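Local coordinates for AB hydrolase-1 domain-containing protein (Thermoplasma acidophilum DSM 1728, PDB 3BDI) that is of unknown specific function but belongs to the alpha/beta hydrolase superfamily, ABHD14 family, and is probably a hydrolase, at residues A[37-40]-A[41-44]; A[45-48]-A[49-52]. All coordinates share one frame; numbering follows the deposited sequence.

Contacts 1 and 2 follow one another along the chain, in the connection that leads from strand 28-33 through helix 48-53. Their centres lie about 12 Å apart. Trp43 joins them: its CE3 packs 3.6 Å from CD1 of Leu48, and its CB lies 4.0 Å from CE1 of Phe49. Contact 1 is on the side of the probable active site. The side chain of Phe38 comes close to, but does not contact, a probable Ser108-His186-Asp158 triad, and Trp43 is close to the probable nucleophile elbow. The side chain of Thr39 is about 7 Å from a bound PEG fragment. Contact 2 continues into helix 48-53, which packs against the sheet and helix 193-205.

Contact 1 (A[37-40]-A[41-44]); sequences SFTS and MDWD
Thr39 and Asp42 close a tight turn by a backbone bond from Asp42 N to Thr39 O (3.0 Å), which leads into the 3-10 turn that includes Asp42 to Asp44. The N-H comes in from above the carbonyl plane, 54° out of it. Two side chains brace the turn. The carboxylate of Asp42 turns back along the chain, and its OD2 receives Thr39 N at 2.9 Å on its anti lone pair. The bond is fairly straight, with an N-H...O angle of 164°. OG1 of Thr39 accepts the N-H two residues on, Met41 N, at 3.1 Å, an ST turn. The first torsion of Thr39 (chi1 76°) sets OG1 between its backbone N and carbonyl carbon, where it can meet that N-H. A water bonded to OG1 of Thr39 also donates to OD2 of Asp42 (2.7 Å), so two donors grip this oxygen. The same OD2 lies in the plane of the Phe38 ring, at its edge, and is 3.4 Å from CB of Phe38. The two side chains cross at about a right angle. This stretch belongs to the loop after strand 28-33. In alpha/beta hydrolases that loop commonly contributes to the oxyanion hole. Pro187, Tyr189 and Ile190 pack on Phe38. Met41, present as selenomethionine, runs beside Thr39 in the same direction, with its CB 3.6 Å from OG1 of Thr39. Thr39 O sits over one face of the Trp43 indole, and Ser40 O approaches CD1 of Trp43 obliquely at 3.2 Å. The hydrogen bond to the Ser40 carbonyl comes from Arg19. The hydroxyl of buried Ser40 has its partner in Asp63, and Trp43 reaches Met105 and Ala107 on strand 102-107.

Contact 2 (A[45-48]-A[49-52]); sequences KADL and FNNY
Tyr52 runs beside Leu48, one helical turn earlier, and both side chains point the same way. CB of Tyr52 starts next to the Leu48 carbonyl. CG comes within 3.4 Å of Leu48 O, which meets the ring obliquely while accepting Tyr52 N at 2.9 Å. Further out, CE2 of Tyr52 passes CB of Leu48 at 4.0 Å, and CZ lies 3.8 Å from CD2 of Leu48. At the tip, the hydroxyl still touches that methyl and is hydrogen-bonded to Thr200 on helix 193-205. A phenylalanine in place of Tyr52 would probably keep the packing on Leu48 but leave the Thr200 hydroxyl without this mate. Helix 48-53 lies in the beta-alpha-beta crossover that joins the neighbouring parallel strands 28-33 and 57-62. Phe49 and Tyr52 pack on strand 57-62, and Asn51 touches Val197. Asp47 sits just before the helix, as its N-cap residue, yet the carboxylate does not cap it. Its carboxylate reaches the Asn50 amide instead, because chi1 of -165° swings CG to the side opposite the backbone N. OD1 of Asp47 accepts ND2 of Asn50 at 2.9 Å on its syn lone pair, nearly in the amide plane. Carboxylate and amide are turned 69° against each other. A water donates to OD1 of Asp47 at 2.6 Å and accepts Asn50 N, so the first turn of the helix is bridged through solvent. Asp47 O takes Asn51 N at 3.0 Å by a nearly straight bond. The side-chain amide of Asn51 folds back over the helix start. Its ND2 makes weak bonds to two carbonyls, Asp47 O and Ala46 O, the latter at 3.1 Å.

Contact 1 (A[37-40]-A[41-44])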
# COMPACT_ATOMS: atom_id res chain seq x y z
N SER A 37 -7.56 -6.74 8.58
CA SER A 37 -8.81 -6.49 9.24
C SER A 37 -9.69 -5.52 8.49
O SER A 37 -10.82 -5.28 8.94
CB SER A 37 -8.58 -5.94 10.65
OG SER A 37 -7.91 -6.92 11.45
N PHE A 38 -9.20 -4.97 7.37
CA PHE A 38 -9.93 -3.89 6.67
C PHE A 38 -10.01 -4.22 5.18
O PHE A 38 -9.56 -5.29 4.73
CB PHE A 38 -9.23 -2.56 6.91
CG PHE A 38 -9.12 -2.23 8.39
CD1 PHE A 38 -10.27 -1.91 9.10
CD2 PHE A 38 -7.90 -2.33 9.08
CE1 PHE A 38 -10.23 -1.69 10.47
CE2 PHE A 38 -7.87 -2.09 10.46
CZ PHE A 38 -9.03 -1.79 11.14
N THR A 39 -10.68 -3.35 4.43
CA THR A 39 -10.80 -3.54 3.00
C THR A 39 -10.58 -2.23 2.28
O THR A 39 -10.31 -1.19 2.91
CB THR A 39 -12.20 -4.13 2.59
OG1 THR A 39 -13.25 -3.15 2.64
CG2 THR A 39 -12.57 -5.33 3.43
N SER A 40 -10.77 -2.22 0.95
CA SER A 40 -10.67 -1.00 0.18
C SER A 40 -11.73 0.03 0.56
O SER A 40 -11.54 1.23 0.26
CB SER A 40 -10.76 -1.30 -1.31
OG SER A 40 -12.03 -1.81 -1.62
N MSE A 41 -12.82 -0.38 1.22
CA MSE A 41 -13.82 0.57 1.71
C MSE A 41 -13.27 1.47 2.82
O MSE A 41 -13.71 2.62 2.97
CB MSE A 41 -15.08 -0.14 2.20
CG MSE A 41 -15.75 -1.00 1.16
SE MSE A 41 -16.44 0.02 -0.35
CE MSE A 41 -17.72 1.06 0.63
N ASP A 42 -12.29 0.97 3.57
CA ASP A 42 -11.88 1.68 4.77
C ASP A 42 -11.01 2.90 4.51
O ASP A 42 -10.81 3.72 5.41
CB ASP A 42 -11.24 0.70 5.72
CG ASP A 42 -12.24 -0.25 6.27
OD1 ASP A 42 -13.07 0.19 7.10
OD2 ASP A 42 -12.28 -1.43 5.90
N TRP A 43 -10.51 3.08 3.29
CA TRP A 43 -9.80 4.25 2.89
C TRP A 43 -10.77 5.47 2.82
O TRP A 43 -10.28 6.60 2.68
CB TRP A 43 -9.14 4.05 1.50
CG TRP A 43 -8.26 2.84 1.35
CD1 TRP A 43 -8.40 1.89 0.39
CD2 TRP A 43 -7.11 2.44 2.15
NE1 TRP A 43 -7.42 0.93 0.53
CE2 TRP A 43 -6.62 1.23 1.60
CE3 TRP A 43 -6.50 2.94 3.31
CZ2 TRP A 43 -5.51 0.58 2.10
CZ3 TRP A 43 -5.38 2.28 3.80
CH2 TRP A 43 -4.90 1.09 3.19
N ASP A 44 -12.07 5.24 2.90
CA ASP A 44 -13.05 6.35 2.96
C ASP A 44 -12.76 7.22 4.19
O ASP A 44 -13.03 8.42 4.17
CB ASP A 44 -14.51 5.83 3.14
CG ASP A 44 -15.17 5.31 1.88
OD1 ASP A 44 -14.60 5.51 0.80
OD2 ASP A 44 -16.29 4.74 2.06
O HOH W 1 -14.42 -2.91 5.03

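Contact 2 (A[45-48]-A[49-52])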
# COMPACT_ATOMS: atom_id res chain seq x y z
N LYS A 45 -12.29 6.63 5.29
CA LYS A 45 -12.23 7.40 6.53
C LYS A 45 -11.28 8.59 6.39
O LYS A 45 -11.54 9.64 6.98
CB LYS A 45 -11.76 6.47 7.67
CG LYS A 45 -11.61 7.10 9.01
CD LYS A 45 -12.93 7.56 9.61
CE LYS A 45 -12.71 8.40 10.86
NZ LYS A 45 -12.12 7.52 11.95
N ALA A 46 -10.18 8.41 5.65
CA ALA A 46 -9.24 9.48 5.38
C ALA A 46 -9.40 10.12 4.03
O ALA A 46 -8.56 10.94 3.60
CB ALA A 46 -7.81 8.94 5.57
N ASP A 47 -10.49 9.78 3.33
CA ASP A 47 -10.81 10.40 2.04
C ASP A 47 -9.60 10.32 1.10
O ASP A 47 -9.27 11.29 0.42
CB ASP A 47 -11.28 11.86 2.29
CG ASP A 47 -11.99 12.51 1.09
OD1 ASP A 47 -12.49 11.82 0.23
OD2 ASP A 47 -12.02 13.77 1.06
N LEU A 48 -8.94 9.16 1.02
CA LEU A 48 -7.66 9.06 0.29
C LEU A 48 -7.78 9.21 -1.19
O LEU A 48 -6.86 9.70 -1.83
CB LEU A 48 -6.92 7.79 0.67
CG LEU A 48 -6.51 7.60 2.13
CD1 LEU A 48 -5.66 6.33 2.30
CD2 LEU A 48 -5.73 8.81 2.61
N PHE A 49 -8.92 8.84 -1.77
CA PHE A 49 -9.04 8.95 -3.22
C PHE A 49 -9.01 10.42 -3.62
O PHE A 49 -8.20 10.82 -4.45
CB PHE A 49 -10.27 8.21 -3.81
CG PHE A 49 -10.27 6.75 -3.49
CD1 PHE A 49 -10.84 6.29 -2.29
CD2 PHE A 49 -9.72 5.84 -4.35
CE1 PHE A 49 -10.87 4.96 -1.94
CE2 PHE A 49 -9.70 4.46 -3.98
CZ PHE A 49 -10.26 4.06 -2.76
N ASN A 50 -9.86 11.22 -2.98
CA ASN A 50 -9.89 12.65 -3.28
C ASN A 50 -8.56 13.29 -2.90
O ASN A 50 -8.05 14.12 -3.67
CB ASN A 50 -11.06 13.37 -2.64
CG ASN A 50 -12.35 13.05 -3.29
OD1 ASN A 50 -12.50 13.24 -4.50
ND2 ASN A 50 -13.32 12.58 -2.49
N ASN A 51 -8.01 12.99 -1.75
CA ASN A 51 -6.76 13.65 -1.34
C ASN A 51 -5.55 13.35 -2.23
O ASN A 51 -4.69 14.23 -2.45
CB ASN A 51 -6.44 13.35 0.13
CG ASN A 51 -7.27 14.19 1.07
OD1 ASN A 51 -7.16 15.42 1.04
ND2 ASN A 51 -7.95 13.56 1.99
N TYR A 52 -5.43 12.12 -2.72
CA TYR A 52 -4.32 11.80 -3.63
C TYR A 52 -4.58 12.21 -5.04
O TYR A 52 -3.64 12.58 -5.76
CB TYR A 52 -3.92 10.34 -3.54
CG TYR A 52 -3.46 9.88 -2.17
CD1 TYR A 52 -2.94 10.77 -1.21
CD2 TYR A 52 -3.54 8.53 -1.79
CE1 TYR A 52 -2.56 10.33 0.03
CE2 TYR A 52 -3.12 8.09 -0.56
CZ TYR A 52 -2.64 9.00 0.38
OH TYR A 52 -2.28 8.50 1.59
O HOH W 2 -11.77 9.73 -1.15